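Local structure of Pre-mRNA splicing factor PRP8 (Cyanidioschyzon merolae, 6NQI) at residues Gln9-Val14 / Glu77-Val83; Trp31-Arg37 / Ile139-Tyr143; Ala113-Leu119 / Leu163-Asp167; Leu67-Arg71 / Leu96-Tyr102. The protein probably works in pre-mRNA splicing by binding spliceosomal snRNAs and intron RNA, this chain being its RNase H-like domain. One frame throughout, in Å; residues are numbered along the deposited sequence.

Contact 1 (Gln9-Val14 / Glu77-Val83); sequences QRLWIV and ELPRGIV
With CG anti to its carbonyl carbon (chi1 -81°), Trp12 carries its indole across Pro79, while Arg10, with CG anti to its backbone N (chi1 -169°) and a bend at chi3, lays its guanidinium over Glu77 CA. Proline suits the first meeting because its compact ring rests on one indole face, CB 3.7 Å from the centroid of the Trp12 five-membered ring in a CH-pi contact. Arg10 NH1 lies 4.0 Å from Glu77 OE2, a long salt bridge of charge alone, since the oxygen is well out of the guanidinium plane; the closer partner of Arg10 is Glu32, which also accepts from Trp12 NE1. The backbones run parallel: Trp12 N donates to Gly81 O at 3.0 Å, Val83 N to Trp12 O at 2.8 Å, and Val14 N to Val83 O at 2.8 Å. Ile13 CD1 lies beside Val83 CG2 at 3.9 Å. A leucine in place of Trp12 would probably bare part of the Pro79 ring and leave Glu32 without its indole N-H. Strands 11-21 and 81-84 are parallel neighbours in the sheet; helix 54-71, which precedes 81-84 in the chain, packs Met69 and Leu70 on Trp12 and Cys62 and Val66 on Val14.

Contact 2 (Trp31-Arg37 / Ile139-Tyr143); sequences WETSTGR and IWSGY
A G1 beta bulge, in which Gly36 and Arg37 both face Glu32, ends the turn between two strands, and Gly142 and Tyr143 pack against it. Gly36 presents its CA over the centre of the Tyr143 ring, 3.4 Å from the centroid, a CH-pi contact; glycine suits both this close approach and its positive phi. The Tyr143 hydroxyl donates to Thr33 O at 2.8 Å, in the carbonyl plane on a lone pair, and accepts a weak, bent bond from Trp31 NE1 at 3.2 Å (127°). Tyrosine suits the place because its ring supplies a face for the glycine and its OH works both ways. Gly142 N reaches Gly36 O at 2.6 Å from above the carbonyl plane. In this RNase H-like sheet, strand 137-141 is an outermost strand, antiparallel to strand 37-43, and Arg37 and Ser141 form a non-hydrogen-bonded pair. Arg37 CG touches Ile139 CG2 at 3.6 Å before a bend at chi3 (50°) turns the guanidinium to Glu32. It grips that carboxylate side-on, NE to OE1 of Glu32 at 3.0 Å and NH2 to OE2 of Glu32 at 3.1 Å; NH2 also serves Gln73. Thr35 OG1 donates to the anti lone pair of Glu32 OE1.

Contact 3 (Ala113-Leu119 / Leu163-Asp167); sequences AMPLQAL and LHALD
Pro115 CD lies over one face of the His164 imidazole, toward its rim, 3.5 Å from the ring centroid and 22° off the normal in a CH-pi contact, while Ala113 O sits at the ring edge, 3.5 Å from CE1 of His164. Pro115 is the centre of an inverse gamma turn that leads into a 3-10 segment, and this connection between strand 107-108 and helix 123-130 lies along helix 152-168. His164 CG, anti to the carbonyl carbon (chi1 -78°), swings the ring toward the proline, and chi2 of -95° presents a face to it. No hydrogen bond joins the segments, so apolar fit does the work. Leu163 forks between two leucines: its CD1 lies beside Leu116 CD1 at 3.9 Å, and its CD2 meets Leu119 CG at 3.7 Å. Leu116 and Leu119 also reach Phe159, one helical turn before Leu163, and Trp29. Alanine suits a place close to the helix, where Ala118 CB meets Leu166 CB at 4.0 Å. A serine in place of His164 would probably deprive the Pro115 ring of its flat partner and open a gap beside Ala113 O. Farther along the proline ring, Pro115 CB lies 3.3 Å from Asp167 OD2.

Contact 4 (Leu67-Arg71 / Leu96-Tyr102); sequences LTMLR and LLAGTEY
Leu67 and Leu97 carry the apolar part of this contact, sliding past each other in opposite directions with CD1 of Leu67 3.6 Å from CD2 of Leu97. Because CG of Leu67 is anti to the backbone N (chi1 176°), its two methyls spread toward Leu97 and Leu96, CD2 lying 4.1 Å from Leu96 CB. Leu70 comes across Leu97 at about a right angle, its CD1 4.0 Å from CD2 of Leu97. Branched leucines suit this seam, since each can offer two methyls to different neighbours. The aromatic contact belongs to Tyr102. Leu70 CB stands over the centre of its ring, 3.9 Å from the centroid, in a CH-pi contact, and Glu101 CG covers the opposite face, so the ring is held between them. Its hydroxyl end lies over the helix backbone near Arg71 CA; the Arg71 guanidinium is perpendicular to the ring. No hydrogen bond crosses the contact; the side-chain bonds lie within 96-102. Leu97 O accepts from Thr100 OG1 at 2.7 Å and from Thr100 N at 3.1 Å, and Tyr102 N donates to Thr100 OG1 at 3.1 Å. Gly99 suits its positive phi (76°). A type II beta turn from Leu97 to Thr100 followed by an ST turn ends helix 90-97, packing its end and the loop after it on the last turn of helix 54-71 in the alpha/beta RNase H-like fold.

Contacts 1 and 2 both belong to the central sheet and share polar chemistry: Glu32 of contact 2 receives Arg10 and Trp12 of contact 1, tying neighbouring strands 11-21 and 24-32 together. Contact 1 is parallel and mostly buried, whereas contact 2, partly buried, reaches an outermost antiparallel strand. Contacts 3 and 4 set loops and a helix end against helices, with no hydrogen bond between their segments, and lie on opposite sides of the chain's centre, about 27 Å apart between centres. Contact 4 is largely buried and meets contact 1 where Leu70 packs on Trp12 and Pro79; contact 3 is partly buried, with Asp167 exposed, and touches contacts 1 and 2 through Met114 and Leu116.

Contact 1 (Gln9-Val14 / Glu77-Val83)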
loop_
_atom_site.group_PDB
_atom_site.type_symbol
_atom_site.label_atom_id
_atom_site.label_comp_id
_atom_site.label_asym_id
_atom_site.label_seq_id
_atom_site.Cartn_x
_atom_site.Cartn_y
_atom_site.Cartn_z
ATOM N N GLN A 9 6.226 -11.885 9.660
ATOM C CA GLN A 9 6.118 -12.654 8.437
ATOM C C GLN A 9 5.927 -11.736 7.236
ATOM O O GLN A 9 5.832 -10.518 7.358
ATOM C CB GLN A 9 4.966 -13.645 8.553
ATOM C CG GLN A 9 3.710 -13.012 9.113
ATOM C CD GLN A 9 2.923 -13.982 9.968
ATOM O OE1 GLN A 9 3.257 -15.166 10.040
ATOM N NE2 GLN A 9 1.877 -13.488 10.628
ATOM N N ARG A 10 5.873 -12.355 6.062
ATOM C CA ARG A 10 5.562 -11.670 4.812
ATOM C C ARG A 10 4.039 -11.537 4.737
ATOM O O ARG A 10 3.344 -12.498 4.410
ATOM C CB ARG A 10 6.126 -12.444 3.617
ATOM C CG ARG A 10 6.103 -11.695 2.246
ATOM C CD ARG A 10 6.569 -12.572 1.059
ATOM N NE ARG A 10 8.019 -12.707 0.976
ATOM C CZ ARG A 10 8.821 -11.990 0.178
ATOM N NH1 ARG A 10 8.304 -11.076 -0.642
ATOM N NH2 ARG A 10 10.151 -12.187 0.207
ATOM N N LEU A 11 3.518 -10.363 5.115
ATOM C CA LEU A 11 2.109 -9.981 5.023
ATOM C C LEU A 11 1.865 -8.995 3.865
ATOM O O LEU A 11 2.777 -8.296 3.411
ATOM C CB LEU A 11 1.627 -9.333 6.327
ATOM C CG LEU A 11 1.424 -10.116 7.615
ATOM C CD1 LEU A 11 0.783 -9.267 8.724
ATOM C CD2 LEU A 11 0.515 -11.275 7.268
ATOM N N TRP A 12 0.618 -8.945 3.375
ATOM C CA TRP A 12 0.195 -7.951 2.380
ATOM C C TRP A 12 -0.913 -7.101 2.980
ATOM O O TRP A 12 -2.019 -7.600 3.214
ATOM C CB TRP A 12 -0.290 -8.594 1.077
ATOM C CG TRP A 12 0.819 -9.006 0.155
ATOM C CD1 TRP A 12 2.144 -8.944 0.414
ATOM C CD2 TRP A 12 0.697 -9.544 -1.168
ATOM N NE1 TRP A 12 2.868 -9.393 -0.660
ATOM C CE2 TRP A 12 2.005 -9.779 -1.642
ATOM C CE3 TRP A 12 -0.393 -9.823 -2.012
ATOM C CZ2 TRP A 12 2.265 -10.293 -2.904
ATOM C CZ3 TRP A 12 -0.137 -10.338 -3.290
ATOM C CH2 TRP A 12 1.183 -10.572 -3.715
ATOM N N ILE A 13 -0.628 -5.824 3.213
ATOM C CA ILE A 13 -1.640 -4.871 3.642
ATOM C C ILE A 13 -2.251 -4.225 2.387
ATOM O O ILE A 13 -1.550 -3.567 1.602
ATOM C CB ILE A 13 -1.042 -3.805 4.571
ATOM C CG1 ILE A 13 -0.070 -4.390 5.612
ATOM C CG2 ILE A 13 -2.164 -3.130 5.320
ATOM C CD1 ILE A 13 -0.677 -5.273 6.714
ATOM N N VAL A 14 -3.549 -4.429 2.174
ATOM C CA VAL A 14 -4.213 -3.932 0.982
ATOM C C VAL A 14 -5.185 -2.830 1.371
ATOM O O VAL A 14 -6.031 -3.020 2.260
ATOM C CB VAL A 14 -4.924 -5.061 0.227
ATOM C CG1 VAL A 14 -5.296 -4.556 -1.204
ATOM C CG2 VAL A 14 -4.061 -6.342 0.245
ATOM N N GLU A 77 7.661 -16.411 -2.514
ATOM C CA GLU A 77 7.441 -15.016 -2.159
ATOM C C GLU A 77 5.964 -14.696 -1.950
ATOM O O GLU A 77 5.585 -13.521 -1.903
ATOM C CB GLU A 77 8.015 -14.089 -3.222
ATOM C CG GLU A 77 9.520 -14.008 -3.312
ATOM C CD GLU A 77 9.931 -13.043 -4.420
ATOM O OE1 GLU A 77 10.545 -13.496 -5.412
ATOM O OE2 GLU A 77 9.601 -11.830 -4.306
ATOM N N LEU A 78 5.128 -15.719 -1.808
ATOM C CA LEU A 78 3.716 -15.498 -1.550
ATOM C C LEU A 78 3.542 -15.000 -0.123
ATOM O O LEU A 78 4.275 -15.423 0.771
ATOM C CB LEU A 78 2.942 -16.795 -1.726
ATOM C CG LEU A 78 2.843 -17.338 -3.151
ATOM C CD1 LEU A 78 2.188 -18.714 -3.116
ATOM C CD2 LEU A 78 2.099 -16.377 -4.072
ATOM N N PRO A 79 2.604 -14.106 0.130
ATOM C CA PRO A 79 2.415 -13.637 1.502
ATOM C C PRO A 79 1.868 -14.740 2.401
ATOM O O PRO A 79 1.119 -15.616 1.969
ATOM C CB PRO A 79 1.420 -12.481 1.347
ATOM C CG PRO A 79 0.666 -12.815 0.143
ATOM C CD PRO A 79 1.654 -13.460 -0.790
ATOM N N ARG A 80 2.284 -14.705 3.662
ATOM C CA ARG A 80 1.745 -15.619 4.659
ATOM C C ARG A 80 0.405 -15.151 5.211
ATOM O O ARG A 80 -0.252 -15.913 5.923
ATOM C CB ARG A 80 2.774 -15.842 5.777
ATOM C CG ARG A 80 3.919 -16.730 5.305
ATOM C CD ARG A 80 5.108 -16.665 6.226
ATOM N NE ARG A 80 5.441 -17.976 6.810
ATOM C CZ ARG A 80 6.362 -18.160 7.757
ATOM N NH1 ARG A 80 7.042 -17.121 8.243
ATOM N NH2 ARG A 80 6.610 -19.386 8.226
ATOM N N GLY A 81 0.001 -13.925 4.906
ATOM C CA GLY A 81 -1.307 -13.403 5.266
ATOM C C GLY A 81 -1.648 -12.203 4.408
ATOM O O GLY A 81 -0.767 -11.569 3.815
ATOM N N ILE A 82 -2.947 -11.932 4.286
ATOM C CA ILE A 82 -3.465 -10.793 3.527
ATOM C C ILE A 82 -4.373 -10.007 4.455
ATOM O O ILE A 82 -5.305 -10.581 5.024
ATOM C CB ILE A 82 -4.230 -11.241 2.273
ATOM C CG1 ILE A 82 -3.266 -11.907 1.290
ATOM C CG2 ILE A 82 -4.969 -10.055 1.668
ATOM C CD1 ILE A 82 -3.922 -12.827 0.282
ATOM N N VAL A 83 -4.107 -8.717 4.622
ATOM C CA VAL A 83 -4.898 -7.877 5.520
ATOM C C VAL A 83 -5.555 -6.789 4.682
ATOM O O VAL A 83 -4.855 -5.974 4.064
ATOM C CB VAL A 83 -4.041 -7.262 6.645
ATOM C CG1 VAL A 83 -4.924 -6.576 7.693
ATOM C CG2 VAL A 83 -3.099 -8.281 7.269
#

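Contact 2 (Trp31-Arg37 / Ile139-Tyr143)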
loop_
_atom_site.group_PDB
_atom_site.type_symbol
_atom_site.label_atom_id
_atom_site.label_comp_id
_atom_site.label_asym_id
_atom_site.label_seq_id
_atom_site.Cartn_x
_atom_site.Cartn_y
_atom_site.Cartn_z
ATOM N N TRP A 31 1.121 -2.918 0.646
ATOM C CA TRP A 31 2.370 -2.844 1.400
ATOM C C TRP A 31 2.768 -4.258 1.808
ATOM O O TRP A 31 1.985 -4.969 2.446
ATOM C CB TRP A 31 2.210 -1.930 2.620
ATOM C CG TRP A 31 3.345 -1.969 3.616
ATOM C CD1 TRP A 31 4.666 -2.183 3.355
ATOM C CD2 TRP A 31 3.247 -1.780 5.041
ATOM N NE1 TRP A 31 5.400 -2.158 4.531
ATOM C CE2 TRP A 31 4.549 -1.907 5.576
ATOM C CE3 TRP A 31 2.187 -1.515 5.915
ATOM C CZ2 TRP A 31 4.814 -1.775 6.936
ATOM C CZ3 TRP A 31 2.459 -1.385 7.273
ATOM C CH2 TRP A 31 3.757 -1.514 7.763
ATOM N N GLU A 32 3.955 -4.681 1.396
ATOM C CA GLU A 32 4.526 -5.949 1.820
ATOM C C GLU A 32 5.388 -5.696 3.058
ATOM O O GLU A 32 6.504 -5.172 2.945
ATOM C CB GLU A 32 5.346 -6.540 0.684
ATOM C CG GLU A 32 5.820 -7.924 0.967
ATOM C CD GLU A 32 6.312 -8.619 -0.269
ATOM O OE1 GLU A 32 7.469 -8.375 -0.682
ATOM O OE2 GLU A 32 5.520 -9.377 -0.856
ATOM N N THR A 33 4.887 -6.115 4.226
ATOM C CA THR A 33 5.463 -5.686 5.506
ATOM C C THR A 33 6.895 -6.172 5.693
ATOM O O THR A 33 7.755 -5.411 6.148
ATOM C CB THR A 33 4.605 -6.159 6.679
ATOM O OG1 THR A 33 4.514 -7.596 6.659
ATOM C CG2 THR A 33 3.207 -5.534 6.640
ATOM N N SER A 34 7.165 -7.449 5.403
ATOM C CA SER A 34 8.478 -8.009 5.708
ATOM C C SER A 34 9.586 -7.334 4.908
ATOM O O SER A 34 10.715 -7.188 5.399
ATOM C CB SER A 34 8.493 -9.509 5.430
ATOM O OG SER A 34 8.458 -9.768 4.042
ATOM N N THR A 35 9.301 -6.951 3.668
ATOM C CA THR A 35 10.330 -6.432 2.774
ATOM C C THR A 35 10.255 -4.934 2.526
ATOM O O THR A 35 11.257 -4.336 2.135
ATOM C CB THR A 35 10.252 -7.132 1.416
ATOM O OG1 THR A 35 8.921 -6.988 0.895
ATOM C CG2 THR A 35 10.563 -8.574 1.561
ATOM N N GLY A 36 9.079 -4.342 2.652
ATOM C CA GLY A 36 8.877 -2.950 2.356
ATOM C C GLY A 36 8.394 -2.722 0.952
ATOM O O GLY A 36 8.201 -1.572 0.560
ATOM N N ARG A 37 8.137 -3.779 0.203
ATOM C CA ARG A 37 7.847 -3.616 -1.207
ATOM C C ARG A 37 6.448 -3.046 -1.322
ATOM O O ARG A 37 5.548 -3.473 -0.608
ATOM C CB ARG A 37 7.992 -4.965 -1.899
ATOM C CG ARG A 37 8.203 -4.908 -3.368
ATOM C CD ARG A 37 8.642 -6.255 -3.922
ATOM N NE ARG A 37 7.775 -7.342 -3.476
ATOM C CZ ARG A 37 7.565 -8.467 -4.160
ATOM N NH1 ARG A 37 8.132 -8.654 -5.353
ATOM N NH2 ARG A 37 6.763 -9.397 -3.663
ATOM N N ILE A 139 6.003 -0.543 -8.780
ATOM C CA ILE A 139 6.474 -1.129 -7.528
ATOM C C ILE A 139 7.603 -0.272 -6.973
ATOM O O ILE A 139 8.615 -0.054 -7.647
ATOM C CB ILE A 139 6.931 -2.591 -7.712
ATOM C CG1 ILE A 139 5.762 -3.454 -8.197
ATOM C CG2 ILE A 139 7.477 -3.141 -6.423
ATOM C CD1 ILE A 139 6.147 -4.841 -8.637
ATOM N N TRP A 140 7.446 0.167 -5.731
ATOM C CA TRP A 140 8.395 1.018 -5.031
ATOM C C TRP A 140 8.973 0.246 -3.855
ATOM O O TRP A 140 8.403 -0.746 -3.408
ATOM C CB TRP A 140 7.721 2.314 -4.548
ATOM C CG TRP A 140 7.027 3.055 -5.663
ATOM C CD1 TRP A 140 5.929 2.647 -6.355
ATOM C CD2 TRP A 140 7.408 4.311 -6.226
ATOM N NE1 TRP A 140 5.598 3.568 -7.302
ATOM C CE2 TRP A 140 6.496 4.601 -7.249
ATOM C CE3 TRP A 140 8.435 5.221 -5.961
ATOM C CZ2 TRP A 140 6.573 5.770 -8.011
ATOM C CZ3 TRP A 140 8.514 6.378 -6.714
ATOM C CH2 TRP A 140 7.588 6.644 -7.724
ATOM N N SER A 141 10.130 0.665 -3.372
ATOM C CA SER A 141 10.693 0.060 -2.164
ATOM C C SER A 141 10.361 0.974 -0.993
ATOM O O SER A 141 10.943 2.048 -0.847
ATOM C CB SER A 141 12.192 -0.180 -2.298
ATOM O OG SER A 141 12.938 0.925 -1.838
ATOM N N GLY A 142 9.397 0.564 -0.175
ATOM C CA GLY A 142 8.959 1.394 0.931
ATOM C C GLY A 142 9.907 1.486 2.109
ATOM O O GLY A 142 9.701 2.348 2.967
ATOM N N TYR A 143 10.956 0.663 2.154
ATOM C CA TYR A 143 11.946 0.726 3.220
ATOM C C TYR A 143 13.273 1.293 2.736
ATOM O O TYR A 143 14.276 1.200 3.453
ATOM C CB TYR A 143 12.175 -0.652 3.864
ATOM C CG TYR A 143 10.981 -1.213 4.606
ATOM C CD1 TYR A 143 9.891 -0.410 4.890
ATOM C CD2 TYR A 143 10.957 -2.544 5.046
ATOM C CE1 TYR A 143 8.804 -0.909 5.561
ATOM C CE2 TYR A 143 9.861 -3.056 5.742
ATOM C CZ TYR A 143 8.795 -2.228 5.992
ATOM O OH TYR A 143 7.692 -2.685 6.654
#

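Contact 3 (Ala113-Leu119 / Leu163-Asp167)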
loop_
_atom_site.group_PDB
_atom_site.type_symbol
_atom_site.label_atom_id
_atom_site.label_comp_id
_atom_site.label_asym_id
_atom_site.label_seq_id
_atom_site.Cartn_x
_atom_site.Cartn_y
_atom_site.Cartn_z
ATOM N N ALA A 113 -7.096 0.689 10.757
ATOM C CA ALA A 113 -6.281 1.427 11.712
ATOM C C ALA A 113 -5.005 1.979 11.086
ATOM O O ALA A 113 -4.392 2.889 11.658
ATOM C CB ALA A 113 -5.924 0.524 12.893
ATOM N N MET A 114 -4.607 1.477 9.913
ATOM C CA MET A 114 -3.370 1.916 9.274
ATOM C C MET A 114 -3.643 2.787 8.056
ATOM O O MET A 114 -4.159 2.290 7.042
ATOM C CB MET A 114 -2.479 0.726 8.900
ATOM C CG MET A 114 -2.079 -0.122 10.127
ATOM S SD MET A 114 -1.195 -1.682 9.831
ATOM C CE MET A 114 -2.505 -2.822 9.399
ATOM N N PRO A 115 -3.348 4.097 8.118
ATOM C CA PRO A 115 -3.657 5.012 6.999
ATOM C C PRO A 115 -2.619 4.931 5.890
ATOM O O PRO A 115 -1.866 5.865 5.609
ATOM C CB PRO A 115 -3.660 6.375 7.689
ATOM C CG PRO A 115 -2.598 6.221 8.730
ATOM C CD PRO A 115 -2.778 4.817 9.270
ATOM N N LEU A 116 -2.600 3.767 5.239
ATOM C CA LEU A 116 -1.711 3.536 4.106
ATOM C C LEU A 116 -2.090 4.425 2.920
ATOM O O LEU A 116 -1.212 4.863 2.160
ATOM C CB LEU A 116 -1.759 2.054 3.736
ATOM C CG LEU A 116 -0.938 1.553 2.567
ATOM C CD1 LEU A 116 0.525 1.744 2.851
ATOM C CD2 LEU A 116 -1.236 0.096 2.342
ATOM N N GLN A 117 -3.388 4.713 2.755
ATOM C CA GLN A 117 -3.829 5.580 1.667
ATOM C C GLN A 117 -3.197 6.968 1.759
ATOM O O GLN A 117 -3.153 7.688 0.755
ATOM C CB GLN A 117 -5.349 5.759 1.684
ATOM C CG GLN A 117 -5.886 6.131 3.048
ATOM C CD GLN A 117 -7.374 6.459 3.041
ATOM O OE1 GLN A 117 -7.994 6.592 1.983
ATOM N NE2 GLN A 117 -7.945 6.626 4.230
ATOM N N ALA A 118 -2.731 7.371 2.949
ATOM C CA ALA A 118 -2.089 8.671 3.096
ATOM C C ALA A 118 -0.870 8.816 2.190
ATOM O O ALA A 118 -0.427 9.945 1.943
ATOM C CB ALA A 118 -1.717 8.912 4.564
ATOM N N LEU A 119 -0.346 7.714 1.643
ATOM C CA LEU A 119 0.755 7.862 0.697
ATOM C C LEU A 119 0.356 8.692 -0.525
ATOM O O LEU A 119 1.235 9.200 -1.239
ATOM C CB LEU A 119 1.261 6.494 0.251
ATOM C CG LEU A 119 2.006 5.792 1.358
ATOM C CD1 LEU A 119 2.477 4.402 0.902
ATOM C CD2 LEU A 119 3.152 6.687 1.814
ATOM N N LEU A 163 3.373 6.946 7.844
ATOM C CA LEU A 163 1.998 6.865 7.352
ATOM C C LEU A 163 1.076 7.738 8.198
ATOM O O LEU A 163 0.296 8.551 7.669
ATOM C CB LEU A 163 1.517 5.416 7.387
ATOM C CG LEU A 163 2.002 4.399 6.353
ATOM C CD1 LEU A 163 1.222 3.093 6.479
ATOM C CD2 LEU A 163 1.912 4.906 4.958
ATOM N N HIS A 164 1.201 7.631 9.527
ATOM C CA HIS A 164 0.310 8.410 10.387
ATOM C C HIS A 164 0.628 9.900 10.345
ATOM O O HIS A 164 -0.282 10.736 10.430
ATOM C CB HIS A 164 0.358 7.890 11.813
ATOM C CG HIS A 164 -0.443 6.649 12.014
ATOM N ND1 HIS A 164 -1.744 6.675 12.469
ATOM C CD2 HIS A 164 -0.143 5.349 11.801
ATOM C CE1 HIS A 164 -2.205 5.441 12.548
ATOM N NE2 HIS A 164 -1.254 4.618 12.146
ATOM N N ALA A 165 1.910 10.256 10.225
ATOM C CA ALA A 165 2.259 11.668 10.109
ATOM C C ALA A 165 1.713 12.264 8.813
ATOM O O ALA A 165 1.209 13.398 8.801
ATOM C CB ALA A 165 3.777 11.838 10.196
ATOM N N LEU A 166 1.755 11.487 7.724
ATOM C CA LEU A 166 1.202 11.952 6.454
ATOM C C LEU A 166 -0.310 12.107 6.536
ATOM O O LEU A 166 -0.878 12.997 5.891
ATOM C CB LEU A 166 1.587 10.972 5.337
ATOM C CG LEU A 166 3.049 11.034 4.904
ATOM C CD1 LEU A 166 3.382 9.971 3.888
ATOM C CD2 LEU A 166 3.291 12.400 4.307
ATOM N N ASP A 167 -0.962 11.264 7.345
ATOM C CA ASP A 167 -2.407 11.343 7.521
ATOM C C ASP A 167 -2.839 12.485 8.444
ATOM O O ASP A 167 -3.986 12.932 8.342
ATOM C CB ASP A 167 -2.953 10.009 8.032
ATOM C CG ASP A 167 -4.467 9.923 7.944
ATOM O OD1 ASP A 167 -5.064 10.643 7.108
ATOM O OD2 ASP A 167 -5.063 9.151 8.721
#

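Contact 4 (Leu67-Arg71 / Leu96-Tyr102)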
loop_
_atom_site.group_PDB
_atom_site.type_symbol
_atom_site.label_atom_id
_atom_site.label_comp_id
_atom_site.label_asym_id
_atom_site.label_seq_id
_atom_site.Cartn_x
_atom_site.Cartn_y
_atom_site.Cartn_z
ATOM N N LEU A 67 -5.813 -10.904 -6.558
ATOM C CA LEU A 67 -5.600 -12.187 -7.222
ATOM C C LEU A 67 -4.508 -12.081 -8.285
ATOM O O LEU A 67 -3.678 -12.985 -8.421
ATOM C CB LEU A 67 -6.902 -12.710 -7.821
ATOM C CG LEU A 67 -6.769 -14.008 -8.638
ATOM C CD1 LEU A 67 -6.106 -15.129 -7.853
ATOM C CD2 LEU A 67 -8.114 -14.488 -9.185
ATOM N N THR A 68 -4.481 -10.983 -9.044
ATOM C CA THR A 68 -3.466 -10.854 -10.096
ATOM C C THR A 68 -2.061 -10.732 -9.505
ATOM O O THR A 68 -1.107 -11.357 -10.002
ATOM C CB THR A 68 -3.792 -9.660 -11.004
ATOM O OG1 THR A 68 -5.093 -9.855 -11.555
ATOM C CG2 THR A 68 -2.806 -9.588 -12.155
ATOM N N MET A 69 -1.917 -9.930 -8.447
ATOM C CA MET A 69 -0.608 -9.794 -7.813
ATOM C C MET A 69 -0.154 -11.118 -7.209
ATOM O O MET A 69 1.042 -11.436 -7.244
ATOM C CB MET A 69 -0.613 -8.709 -6.724
ATOM C CG MET A 69 -0.928 -7.277 -7.153
ATOM S SD MET A 69 -0.063 -6.702 -8.635
ATOM C CE MET A 69 1.646 -7.042 -8.248
ATOM N N LEU A 70 -1.092 -11.917 -6.682
ATOM C CA LEU A 70 -0.737 -13.253 -6.221
ATOM C C LEU A 70 -0.206 -14.081 -7.378
ATOM O O LEU A 70 0.864 -14.697 -7.285
ATOM C CB LEU A 70 -1.947 -13.944 -5.584
ATOM C CG LEU A 70 -2.389 -13.414 -4.216
ATOM C CD1 LEU A 70 -3.702 -14.047 -3.788
ATOM C CD2 LEU A 70 -1.312 -13.592 -3.183
ATOM N N ARG A 71 -0.934 -14.077 -8.494
ATOM C CA ARG A 71 -0.547 -14.883 -9.648
ATOM C C ARG A 71 0.828 -14.512 -10.172
ATOM O O ARG A 71 1.495 -15.344 -10.791
ATOM C CB ARG A 71 -1.582 -14.731 -10.757
ATOM C CG ARG A 71 -2.893 -15.444 -10.538
ATOM C CD ARG A 71 -3.627 -15.512 -11.849
ATOM N NE ARG A 71 -4.671 -16.531 -11.876
ATOM C CZ ARG A 71 -5.968 -16.257 -11.986
ATOM N NH1 ARG A 71 -6.363 -14.981 -12.061
ATOM N NH2 ARG A 71 -6.860 -17.263 -12.011
ATOM N N LEU A 96 -12.883 -15.022 -5.275
ATOM C CA LEU A 96 -11.975 -15.144 -6.406
ATOM C C LEU A 96 -10.809 -16.082 -6.116
ATOM O O LEU A 96 -10.127 -16.500 -7.058
ATOM C CB LEU A 96 -11.448 -13.772 -6.821
ATOM C CG LEU A 96 -12.496 -12.729 -7.226
ATOM C CD1 LEU A 96 -11.891 -11.489 -7.856
ATOM C CD2 LEU A 96 -13.534 -13.339 -8.135
ATOM N N LEU A 97 -10.549 -16.414 -4.844
ATOM C CA LEU A 97 -9.433 -17.291 -4.503
ATOM C C LEU A 97 -9.869 -18.736 -4.332
ATOM O O LEU A 97 -9.016 -19.632 -4.325
ATOM C CB LEU A 97 -8.733 -16.812 -3.220
ATOM C CG LEU A 97 -8.138 -15.404 -3.243
ATOM C CD1 LEU A 97 -7.174 -15.188 -2.120
ATOM C CD2 LEU A 97 -7.433 -15.202 -4.558
ATOM N N ALA A 98 -11.172 -18.968 -4.199
ATOM C CA ALA A 98 -11.698 -20.315 -4.112
ATOM C C ALA A 98 -11.239 -21.138 -5.307
ATOM O O ALA A 98 -11.203 -20.649 -6.440
ATOM C CB ALA A 98 -13.223 -20.261 -4.054
ATOM N N GLY A 99 -10.893 -22.402 -5.052
ATOM C CA GLY A 99 -10.446 -23.298 -6.095
ATOM C C GLY A 99 -9.033 -23.083 -6.596
ATOM O O GLY A 99 -8.605 -23.813 -7.501
ATOM N N THR A 100 -8.301 -22.101 -6.063
ATOM C CA THR A 100 -6.940 -21.793 -6.491
ATOM C C THR A 100 -5.914 -22.157 -5.421
ATOM O O THR A 100 -6.231 -22.329 -4.240
ATOM C CB THR A 100 -6.802 -20.309 -6.825
ATOM O OG1 THR A 100 -6.629 -19.570 -5.608
ATOM C CG2 THR A 100 -8.039 -19.816 -7.541
ATOM N N GLU A 101 -4.645 -22.174 -5.844
ATOM C CA GLU A 101 -3.525 -22.460 -4.952
ATOM C C GLU A 101 -3.375 -21.426 -3.849
ATOM O O GLU A 101 -2.654 -21.673 -2.871
ATOM C CB GLU A 101 -2.249 -22.545 -5.794
ATOM C CG GLU A 101 -2.027 -21.312 -6.699
ATOM C CD GLU A 101 -0.826 -21.457 -7.629
ATOM O OE1 GLU A 101 0.312 -21.558 -7.119
ATOM O OE2 GLU A 101 -1.023 -21.486 -8.870
ATOM N N TYR A 102 -4.034 -20.276 -3.987
ATOM C CA TYR A 102 -3.955 -19.196 -3.014
ATOM C C TYR A 102 -5.084 -19.268 -1.997
ATOM O O TYR A 102 -5.161 -18.411 -1.105
ATOM C CB TYR A 102 -3.950 -17.827 -3.726
ATOM C CG TYR A 102 -3.055 -17.821 -4.948
ATOM C CD1 TYR A 102 -1.673 -17.753 -4.821
ATOM C CD2 TYR A 102 -3.597 -17.901 -6.229
ATOM C CE1 TYR A 102 -0.855 -17.770 -5.925
ATOM C CE2 TYR A 102 -2.784 -17.908 -7.342
ATOM C CZ TYR A 102 -1.414 -17.840 -7.184
ATOM O OH TYR A 102 -0.601 -17.847 -8.296
#